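Local coordinates for universal stress protein MT1672 (Mycobacterium tuberculosis, PDB 1TQ8), which is of uncharacterised function but, as a member of the universal stress protein A family, probably takes part in the bacterial response to stress, perhaps by binding a nucleotide, at residues S29-V34 with K87-N92; R36-A41 with A93-V98; R101-V104 with D109-V112; A134-G139 with V145-K150. All blocks are in the same frame, centred on the assembly; numbering follows the deposited sequence.

Interaction 1 (S29-V34 with K87-N92); sequences SSMRAV and KERAHN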
# COMPACT_ATOMS: atom_id res chain seq x y z
N SER A 29 11.96 -17.23 0.63
CA SER A 29 10.58 -16.82 0.86
C SER A 29 9.79 -17.20 -0.37
O SER A 29 8.70 -17.76 -0.27
CB SER A 29 10.46 -15.31 1.07
OG SER A 29 10.53 -14.60 -0.16
N SER A 30 10.33 -16.89 -1.54
CA SER A 30 9.62 -17.20 -2.77
C SER A 30 9.34 -18.70 -2.85
O SER A 30 8.21 -19.11 -3.14
CB SER A 30 10.39 -16.71 -4.01
OG SER A 30 11.72 -17.22 -4.06
N MSE A 31 10.34 -19.52 -2.58
CA MSE A 31 10.14 -20.96 -2.64
C MSE A 31 9.02 -21.41 -1.71
O MSE A 31 8.31 -22.36 -2.02
CB MSE A 31 11.45 -21.71 -2.36
CG MSE A 31 12.51 -21.50 -3.45
SE MSE A 31 11.83 -21.76 -5.29
CE MSE A 31 12.28 -23.63 -5.49
N ARG A 32 8.84 -20.73 -0.59
CA ARG A 32 7.75 -21.11 0.30
C ARG A 32 6.44 -20.75 -0.37
O ARG A 32 5.43 -21.42 -0.15
CB ARG A 32 7.85 -20.38 1.65
CG ARG A 32 9.02 -20.80 2.50
CD ARG A 32 8.95 -20.17 3.87
NE ARG A 32 10.00 -20.67 4.76
CZ ARG A 32 10.11 -21.95 5.13
NH1 ARG A 32 9.25 -22.86 4.70
NH2 ARG A 32 11.09 -22.32 5.95
N ALA A 33 6.43 -19.71 -1.19
CA ALA A 33 5.20 -19.32 -1.87
C ALA A 33 4.92 -20.31 -2.99
O ALA A 33 3.77 -20.54 -3.36
CB ALA A 33 5.32 -17.90 -2.42
N VAL A 34 5.99 -20.90 -3.52
CA VAL A 34 5.85 -21.90 -4.58
C VAL A 34 5.20 -23.14 -3.96
O VAL A 34 4.27 -23.70 -4.53
CB VAL A 34 7.22 -22.25 -5.18
CG1 VAL A 34 7.09 -23.42 -6.13
CG2 VAL A 34 7.79 -21.04 -5.91
N LYS A 87 10.04 -25.21 -10.72
CA LYS A 87 9.17 -26.21 -11.31
C LYS A 87 9.40 -27.55 -10.59
O LYS A 87 8.45 -28.27 -10.31
CB LYS A 87 9.48 -26.32 -12.79
CG LYS A 87 8.53 -27.16 -13.60
CD LYS A 87 8.80 -26.95 -15.09
CE LYS A 87 8.09 -27.98 -15.95
NZ LYS A 87 8.46 -27.84 -17.39
N GLU A 88 10.65 -27.86 -10.27
CA GLU A 88 10.95 -29.11 -9.58
C GLU A 88 10.33 -29.13 -8.19
O GLU A 88 9.78 -30.14 -7.76
CB GLU A 88 12.47 -29.34 -9.46
CG GLU A 88 13.16 -29.57 -10.79
CD GLU A 88 12.85 -30.94 -11.41
OE1 GLU A 88 11.66 -31.33 -11.45
OE2 GLU A 88 13.80 -31.61 -11.87
N ARG A 89 10.42 -28.01 -7.49
CA ARG A 89 9.85 -27.96 -6.16
C ARG A 89 8.33 -28.02 -6.21
O ARG A 89 7.70 -28.63 -5.35
CB ARG A 89 10.33 -26.71 -5.42
CG ARG A 89 9.88 -26.66 -3.98
CD ARG A 89 10.87 -25.91 -3.12
NE ARG A 89 10.47 -25.95 -1.72
CZ ARG A 89 11.22 -25.50 -0.72
NH1 ARG A 89 12.41 -24.97 -0.97
NH2 ARG A 89 10.77 -25.57 0.52
N ALA A 90 7.73 -27.40 -7.21
CA ALA A 90 6.27 -27.44 -7.32
C ALA A 90 5.81 -28.90 -7.41
O ALA A 90 4.88 -29.31 -6.71
CB ALA A 90 5.79 -26.65 -8.54
N HIS A 91 6.45 -29.67 -8.28
CA HIS A 91 6.10 -31.09 -8.44
C HIS A 91 6.21 -31.82 -7.10
O HIS A 91 5.25 -32.47 -6.67
CB HIS A 91 7.00 -31.75 -9.50
CG HIS A 91 6.65 -31.38 -10.91
ND1 HIS A 91 7.59 -31.26 -11.91
CD2 HIS A 91 5.45 -31.11 -11.49
CE1 HIS A 91 6.99 -30.93 -13.04
NE2 HIS A 91 5.70 -30.83 -12.82
N ASN A 92 7.34 -31.70 -6.43
CA ASN A 92 7.52 -32.37 -5.15
C ASN A 92 6.49 -31.94 -4.12
O ASN A 92 6.43 -32.50 -3.03
CB ASN A 92 8.92 -32.13 -4.59
CG ASN A 92 10.00 -32.57 -5.54
OD1 ASN A 92 9.76 -33.41 -6.42
ND2 ASN A 92 11.20 -32.04 -5.36
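Met31, present as selenomethionine, and Arg89 meet between two helices, 28-41 and 79-91, packed side by side on one face of the parallel sheet in this alpha/beta fold. The contact illustrates how such helices can divide their interface into an apolar part near the sheet and an amphipathic part further out.

The apolar part is small. Val34 faces Ala90 at the closest approach of the two backbones, with CA atoms 6.2 Å apart. Its CG1, anti to the backbone N (chi1 172°), rests 4.2 Å from Ala90 CB. Ala90 also packs on Leu47, Ile49 and Val98 of the sheet below, joining helix to helix and helix to strands.

Farther out, contact is between the selenomethionine chain and a long charged one, mostly through its aliphatic stem. Arg89 reaches across in an extended form from CG to NE, and its guanidinium offers one face to Met31 CB, which is 3.7 Å from Arg89 NH1. No hydrogen bond links the two segments; the charge is answered instead by a salt bridge from Arg89 NH2 to Asp35, one residue beyond Val34, which helps fix the guanidinium. In Met31, bends at chi2 (-48°) and chi3 (-93°) carry the terminal methyl across to the arginine stem, where Met31 CE lies 3.6 Å from both Arg89 CB and Arg89 CD.

Interaction 2 (R36-A41 with A93-V98); sequences RAAQIA and AGAKNV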
# COMPACT_ATOMS: atom_id res chain seq x y z
N ARG A 36 3.32 -23.35 -1.30
CA ARG A 36 1.92 -23.08 -0.99
C ARG A 36 1.08 -23.05 -2.26
O ARG A 36 -0.03 -23.57 -2.27
CB ARG A 36 1.78 -21.77 -0.23
CG ARG A 36 0.33 -21.32 -0.03
CD ARG A 36 -0.48 -22.35 0.75
NE ARG A 36 0.11 -22.62 2.05
CZ ARG A 36 -0.32 -23.55 2.89
NH1 ARG A 36 -1.36 -24.31 2.57
NH2 ARG A 36 0.30 -23.74 4.06
N ALA A 37 1.60 -22.45 -3.33
CA ALA A 37 0.85 -22.38 -4.58
C ALA A 37 0.67 -23.78 -5.16
O ALA A 37 -0.36 -24.10 -5.74
CB ALA A 37 1.57 -21.48 -5.58
N ALA A 38 1.70 -24.61 -5.00
CA ALA A 38 1.66 -25.98 -5.49
C ALA A 38 0.60 -26.76 -4.73
O ALA A 38 -0.19 -27.51 -5.33
CB ALA A 38 3.02 -26.64 -5.32
N GLN A 39 0.57 -26.57 -3.41
CA GLN A 39 -0.39 -27.24 -2.54
C GLN A 39 -1.82 -26.89 -2.93
O GLN A 39 -2.71 -27.71 -2.78
CB GLN A 39 -0.15 -26.84 -1.08
CG GLN A 39 -1.05 -27.53 -0.06
CD GLN A 39 -2.47 -26.96 0.00
OE1 GLN A 39 -2.67 -25.76 0.19
NE2 GLN A 39 -3.47 -27.83 -0.13
N ILE A 40 -2.02 -25.69 -3.45
CA ILE A 40 -3.35 -25.25 -3.84
C ILE A 40 -3.71 -25.72 -5.23
O ILE A 40 -4.86 -26.03 -5.51
CB ILE A 40 -3.45 -23.70 -3.81
CG1 ILE A 40 -3.14 -23.19 -2.40
CG2 ILE A 40 -4.82 -23.25 -4.28
CD1 ILE A 40 -3.11 -21.70 -2.26
N ALA A 41 -2.72 -25.77 -6.12
CA ALA A 41 -2.98 -26.19 -7.49
C ALA A 41 -3.25 -27.69 -7.53
O ALA A 41 -4.11 -28.17 -8.27
CB ALA A 41 -1.80 -25.84 -8.37
N ALA A 93 5.68 -30.95 -4.45
CA ALA A 93 4.68 -30.48 -3.52
C ALA A 93 3.29 -30.95 -3.95
O ALA A 93 2.28 -30.50 -3.41
CB ALA A 93 4.71 -28.97 -3.41
N GLY A 94 3.25 -31.85 -4.92
CA GLY A 94 1.97 -32.37 -5.38
C GLY A 94 1.38 -31.74 -6.62
O GLY A 94 0.37 -32.23 -7.14
N ALA A 95 1.97 -30.64 -7.09
CA ALA A 95 1.48 -29.97 -8.28
C ALA A 95 1.83 -30.82 -9.50
O ALA A 95 3.01 -31.08 -9.75
CB ALA A 95 2.12 -28.59 -8.39
N LYS A 96 0.82 -31.26 -10.24
CA LYS A 96 1.03 -32.10 -11.42
C LYS A 96 1.26 -31.32 -12.71
O LYS A 96 2.15 -31.65 -13.49
CB LYS A 96 -0.17 -33.03 -11.64
CG LYS A 96 -0.42 -34.08 -10.56
CD LYS A 96 0.52 -35.27 -10.68
CE LYS A 96 0.04 -36.44 -9.82
NZ LYS A 96 -1.36 -36.88 -10.18
N ASN A 97 0.44 -30.30 -12.94
CA ASN A 97 0.51 -29.50 -14.15
C ASN A 97 1.19 -28.15 -13.90
O ASN A 97 0.55 -27.18 -13.50
CB ASN A 97 -0.90 -29.28 -14.68
CG ASN A 97 -1.84 -30.40 -14.28
OD1 ASN A 97 -1.54 -31.58 -14.50
ND2 ASN A 97 -2.97 -30.06 -13.68
N VAL A 98 2.49 -28.10 -14.17
CA VAL A 98 3.27 -26.91 -13.93
C VAL A 98 4.04 -26.42 -15.15
O VAL A 98 4.64 -27.20 -15.87
CB VAL A 98 4.29 -27.16 -12.80
CG1 VAL A 98 5.06 -25.89 -12.49
CG2 VAL A 98 3.55 -27.66 -11.55
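The Schellman motif that ends helix 79-91 brings Ala93 and Ala95 against Ala38 of helix 28-41, at the point where the chain leaves the helix and turns toward strand 97-103 of the alpha/beta fold. Gly94, between the two alanines, is the C-prime residue; its positive phi of 98° reverses the chain. Two backbone bonds define the motif, Ala95 N to Ala90 O and Gly94 N to His91 O.

The packing itself consists of methyl groups. Ala38 CB comes within 3.5 Å of Ala93 CB and 3.7 Å of Ala95 CB, so one methyl touches residues before and after the glycine. With side chains this short, the backbones approach closely: the CA atoms of Ala38 and Ala95 are 4.9 Å apart. No hydrogen bond crosses the segments, and the turn is held on its strand side by Asn97 ND2, bonded to Ala45 O.

Arg36 and Gln39 direct their side chains away from the turn, Arg36 making a cation-pi contact with Tyr17 of a second subunit. Toward the turn, the helix backbone itself is touched: Ala95 CB lies 3.9 Å from Ala38 CA.

Interaction 3 (R101-V104 with D109-V112); sequences RPIV and DALV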
# COMPACT_ATOMS: atom_id res chain seq x y z
N ARG A 101 7.46 -19.43 -16.75
CA ARG A 101 7.24 -18.25 -17.57
C ARG A 101 8.12 -17.09 -17.10
O ARG A 101 8.12 -16.76 -15.92
CB ARG A 101 5.78 -17.84 -17.41
CG ARG A 101 5.18 -17.06 -18.53
CD ARG A 101 4.27 -17.98 -19.29
NE ARG A 101 3.17 -17.28 -19.92
CZ ARG A 101 2.14 -17.88 -20.49
NH1 ARG A 101 2.07 -19.21 -20.49
NH2 ARG A 101 1.17 -17.16 -21.05
N PRO A 102 8.90 -16.50 -18.01
CA PRO A 102 9.74 -15.37 -17.60
C PRO A 102 8.84 -14.13 -17.76
O PRO A 102 8.00 -14.08 -18.67
CB PRO A 102 10.86 -15.37 -18.64
CG PRO A 102 10.88 -16.75 -19.15
CD PRO A 102 9.43 -17.09 -19.25
N ILE A 103 9.00 -13.16 -16.86
CA ILE A 103 8.23 -11.91 -16.89
C ILE A 103 9.19 -10.82 -17.34
O ILE A 103 10.29 -10.68 -16.80
CB ILE A 103 7.68 -11.55 -15.49
CG1 ILE A 103 6.41 -12.36 -15.21
CG2 ILE A 103 7.39 -10.07 -15.40
CD1 ILE A 103 5.22 -11.90 -15.98
N VAL A 104 8.75 -10.04 -18.30
CA VAL A 104 9.59 -9.02 -18.87
C VAL A 104 9.04 -7.59 -18.75
O VAL A 104 7.83 -7.37 -18.83
CB VAL A 104 9.83 -9.40 -20.34
CG1 VAL A 104 10.04 -8.20 -21.18
CG2 VAL A 104 11.00 -10.37 -20.43
N ASP A 109 2.65 -4.90 -14.56
CA ASP A 109 1.88 -4.84 -15.80
C ASP A 109 1.97 -6.17 -16.55
O ASP A 109 0.98 -6.63 -17.13
CB ASP A 109 2.38 -3.70 -16.70
CG ASP A 109 1.84 -2.34 -16.27
OD1 ASP A 109 2.41 -1.32 -16.73
OD2 ASP A 109 0.86 -2.29 -15.50
N ALA A 110 3.15 -6.78 -16.53
CA ALA A 110 3.32 -8.07 -17.21
C ALA A 110 2.46 -9.12 -16.49
O ALA A 110 1.81 -9.93 -17.14
CB ALA A 110 4.79 -8.49 -17.19
N LEU A 111 2.44 -9.07 -15.16
CA LEU A 111 1.65 -10.04 -14.40
C LEU A 111 0.15 -9.89 -14.69
O LEU A 111 -0.56 -10.89 -14.83
CB LEU A 111 1.93 -9.89 -12.90
CG LEU A 111 1.25 -10.91 -11.98
CD1 LEU A 111 1.77 -12.30 -12.32
CD2 LEU A 111 1.51 -10.58 -10.50
N VAL A 112 -0.34 -8.66 -14.78
CA VAL A 112 -1.75 -8.43 -15.07
C VAL A 112 -2.06 -9.01 -16.45
O VAL A 112 -3.11 -9.62 -16.66
CB VAL A 112 -2.07 -6.91 -15.04
CG1 VAL A 112 -3.45 -6.63 -15.64
CG2 VAL A 112 -2.01 -6.39 -13.61
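Ile103 and Ala110 meet through methyl groups, and the flat groups involved belong to the backbone, since no ring or charged plane takes part. The peptide joining Ala110 to Leu111 has Ile103 CD1 over one of its faces, almost directly above the carbonyl carbon: Ile103 CD1 is 4.0 Å from Ala110 C and 4.1 Å from Leu111 N. A second backbone group, the carbonyl of Val104, turns its oxygen toward the Ala110 methyl, with Val104 O 3.6 Å from Ala110 CB. This is a van der Waals approach, and no hydrogen bond joins the segments.

The isoleucine uses both of its branches. CG2 stands anti to the backbone N and comes to 3.5 Å from Ala110 CB, while the longer branch, folded at chi2 (-73°), curls round so that Ile103 CD1 is 3.6 Å from the same methyl. The Ala110 methyl therefore sits against two methyls of Ile103 and the carbonyl oxygen of Val104.

Strand 97-103, helix 107-117 and strand 122-126 form a beta-alpha-beta crossover, and the contact lies at its start, where strand 97-103, at the edge of the sheet within the chain, leads into helix 107-117. The helix covers the face of the sheet away from helix 79-91: Pro102 packs on Ile79, Tyr80 and Leu83, whereas its neighbour Ile103 points the other way. Ile133 of a third subunit packs on both Ile103 and Leu111. At the near end of the helix, Asp109 OD2 makes a salt bridge to Arg148 NH1 of a second subunit.

Interaction 4 (A134-G139 with V145-K150); sequences AGRLLG and VSRRAK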
# COMPACT_ATOMS: atom_id res chain seq x y z
N ALA A 134 12.16 4.21 5.40
CA ALA A 134 11.47 4.36 4.13
C ALA A 134 10.87 3.03 3.66
O ALA A 134 9.69 2.97 3.27
CB ALA A 134 12.42 4.93 3.09
N GLY A 135 11.66 1.96 3.70
CA GLY A 135 11.16 0.66 3.27
C GLY A 135 9.85 0.29 3.92
O GLY A 135 8.92 -0.20 3.26
N ARG A 136 9.75 0.51 5.22
CA ARG A 136 8.53 0.19 5.94
C ARG A 136 7.41 1.21 5.75
O ARG A 136 6.25 0.84 5.64
CB ARG A 136 8.83 0.04 7.43
CG ARG A 136 9.64 -1.20 7.78
CD ARG A 136 8.79 -2.44 7.67
NE ARG A 136 9.09 -3.37 8.76
CZ ARG A 136 10.10 -4.23 8.75
NH1 ARG A 136 10.91 -4.29 7.70
NH2 ARG A 136 10.31 -5.00 9.80
N LEU A 137 7.76 2.49 5.71
CA LEU A 137 6.76 3.53 5.56
C LEU A 137 6.03 3.45 4.22
O LEU A 137 4.82 3.69 4.14
CB LEU A 137 7.39 4.92 5.67
CG LEU A 137 6.71 6.01 6.51
CD1 LEU A 137 7.14 7.38 5.96
CD2 LEU A 137 5.20 5.89 6.47
N LEU A 138 6.76 3.09 3.17
CA LEU A 138 6.20 3.02 1.83
C LEU A 138 5.52 1.72 1.45
O LEU A 138 5.05 1.57 0.33
CB LEU A 138 7.30 3.33 0.81
CG LEU A 138 7.94 4.70 1.02
CD1 LEU A 138 9.03 4.93 0.00
CD2 LEU A 138 6.86 5.80 0.91
N GLY A 139 5.45 0.78 2.39
CA GLY A 139 4.83 -0.49 2.11
C GLY A 139 3.32 -0.50 2.15
O GLY A 139 2.68 0.53 2.35
N VAL A 145 0.73 -6.77 7.67
CA VAL A 145 0.01 -7.68 8.54
C VAL A 145 0.59 -9.09 8.36
O VAL A 145 0.84 -9.80 9.34
CB VAL A 145 -1.49 -7.67 8.21
CG1 VAL A 145 -2.22 -8.74 8.99
CG2 VAL A 145 -2.06 -6.29 8.52
N SER A 146 0.80 -9.48 7.11
CA SER A 146 1.35 -10.80 6.83
C SER A 146 2.61 -11.04 7.66
O SER A 146 2.81 -12.12 8.20
CB SER A 146 1.68 -10.92 5.35
OG SER A 146 2.33 -12.15 5.06
N ARG A 147 3.47 -10.03 7.74
CA ARG A 147 4.70 -10.15 8.50
C ARG A 147 4.41 -10.05 10.00
O ARG A 147 4.94 -10.82 10.80
CB ARG A 147 5.69 -9.06 8.09
CG ARG A 147 7.11 -9.27 8.58
CD ARG A 147 8.01 -8.08 8.24
NE ARG A 147 7.64 -6.88 8.98
CZ ARG A 147 7.11 -5.79 8.43
NH1 ARG A 147 6.88 -5.73 7.12
NH2 ARG A 147 6.79 -4.75 9.20
N ARG A 148 3.57 -9.10 10.38
CA ARG A 148 3.22 -8.90 11.78
C ARG A 148 2.71 -10.19 12.43
O ARG A 148 3.30 -10.68 13.39
CB ARG A 148 2.14 -7.82 11.92
CG ARG A 148 2.62 -6.40 11.64
CD ARG A 148 2.67 -5.56 12.91
NE ARG A 148 1.34 -5.35 13.49
CZ ARG A 148 0.45 -4.49 13.03
NH1 ARG A 148 0.73 -3.74 11.97
NH2 ARG A 148 -0.73 -4.37 13.63
N ALA A 149 1.62 -10.72 11.88
CA ALA A 149 0.99 -11.93 12.39
C ALA A 149 1.52 -13.22 11.78
O ALA A 149 0.88 -14.27 11.90
CB ALA A 149 -0.51 -11.84 12.19
N LYS A 150 2.68 -13.16 11.12
CA LYS A 150 3.26 -14.34 10.49
C LYS A 150 2.15 -15.21 9.89
O LYS A 150 2.08 -16.42 10.15
CB LYS A 150 4.05 -15.14 11.52
CG LYS A 150 5.29 -14.43 12.04
CD LYS A 150 5.75 -15.05 13.37
CE LYS A 150 7.19 -14.70 13.72
NZ LYS A 150 8.16 -15.42 12.83
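Arg136 and Arg147 reach toward each other from two short helices, 133-137 and 141-148, that precede the last strand, and they are the only residues through which these segments touch.

Face contact between the guanidinium groups dominates. Their planes are 42° apart, and Arg136 CZ lies 3.3 Å above the Arg147 plane, over its centre. Arg147 arrives by extending its first two torsions and then bending at chi3 (68°), while Arg136 is bent at both chi2 and chi3. Arg136 NE is placed 2.7 Å from Arg147 NH2, two donors that cannot bond to each other, so this closeness is doubtful in detail.

Hydrogen bonds come from elsewhere. Arg136 NH1 donates to Leu130 O, and Arg147 NH2 to Asn144 OD1, so each arginine is tethered within its own stretch of chain.

Family sequence adds a possible context. Gly139 and Ser140 close a G-2x-G-9x-G(S/T) pattern, which in ATP-binding relatives contacts the phosphates and ribose of the nucleotide. Subunits also meet here: Leu138 O bonds to Ser140 OG of a third subunit, and Arg148 NH2 forms a salt bridge with Asp109 of a second.

With one guanidinium over the face of the other and no bond between them, the positive charges are probably offset in part by Leu130 O and Asn144 OD1 and by solvent at the surface.

Interactions 1 and 2 share helix 28-41 and lie side by side, their centres 8 Å apart, and the turn that ends helix 79-91 ties the two together. Both are partly buried; methyl groups carry all of interaction 2 and the inner part of interaction 1. Interaction 3 uses the strand that interaction 2 enters, at its far end and on the other face of the sheet, with centres 20 Å apart; it too is partly buried and apolar. Interaction 4 is the exception, a surface contact between charged groups about 18 Å from the chain's centre, amid subunit neighbours. Apolar packing dominates next to the sheet, while charged groups gather at the outer side of interaction 1 and carry interaction 4.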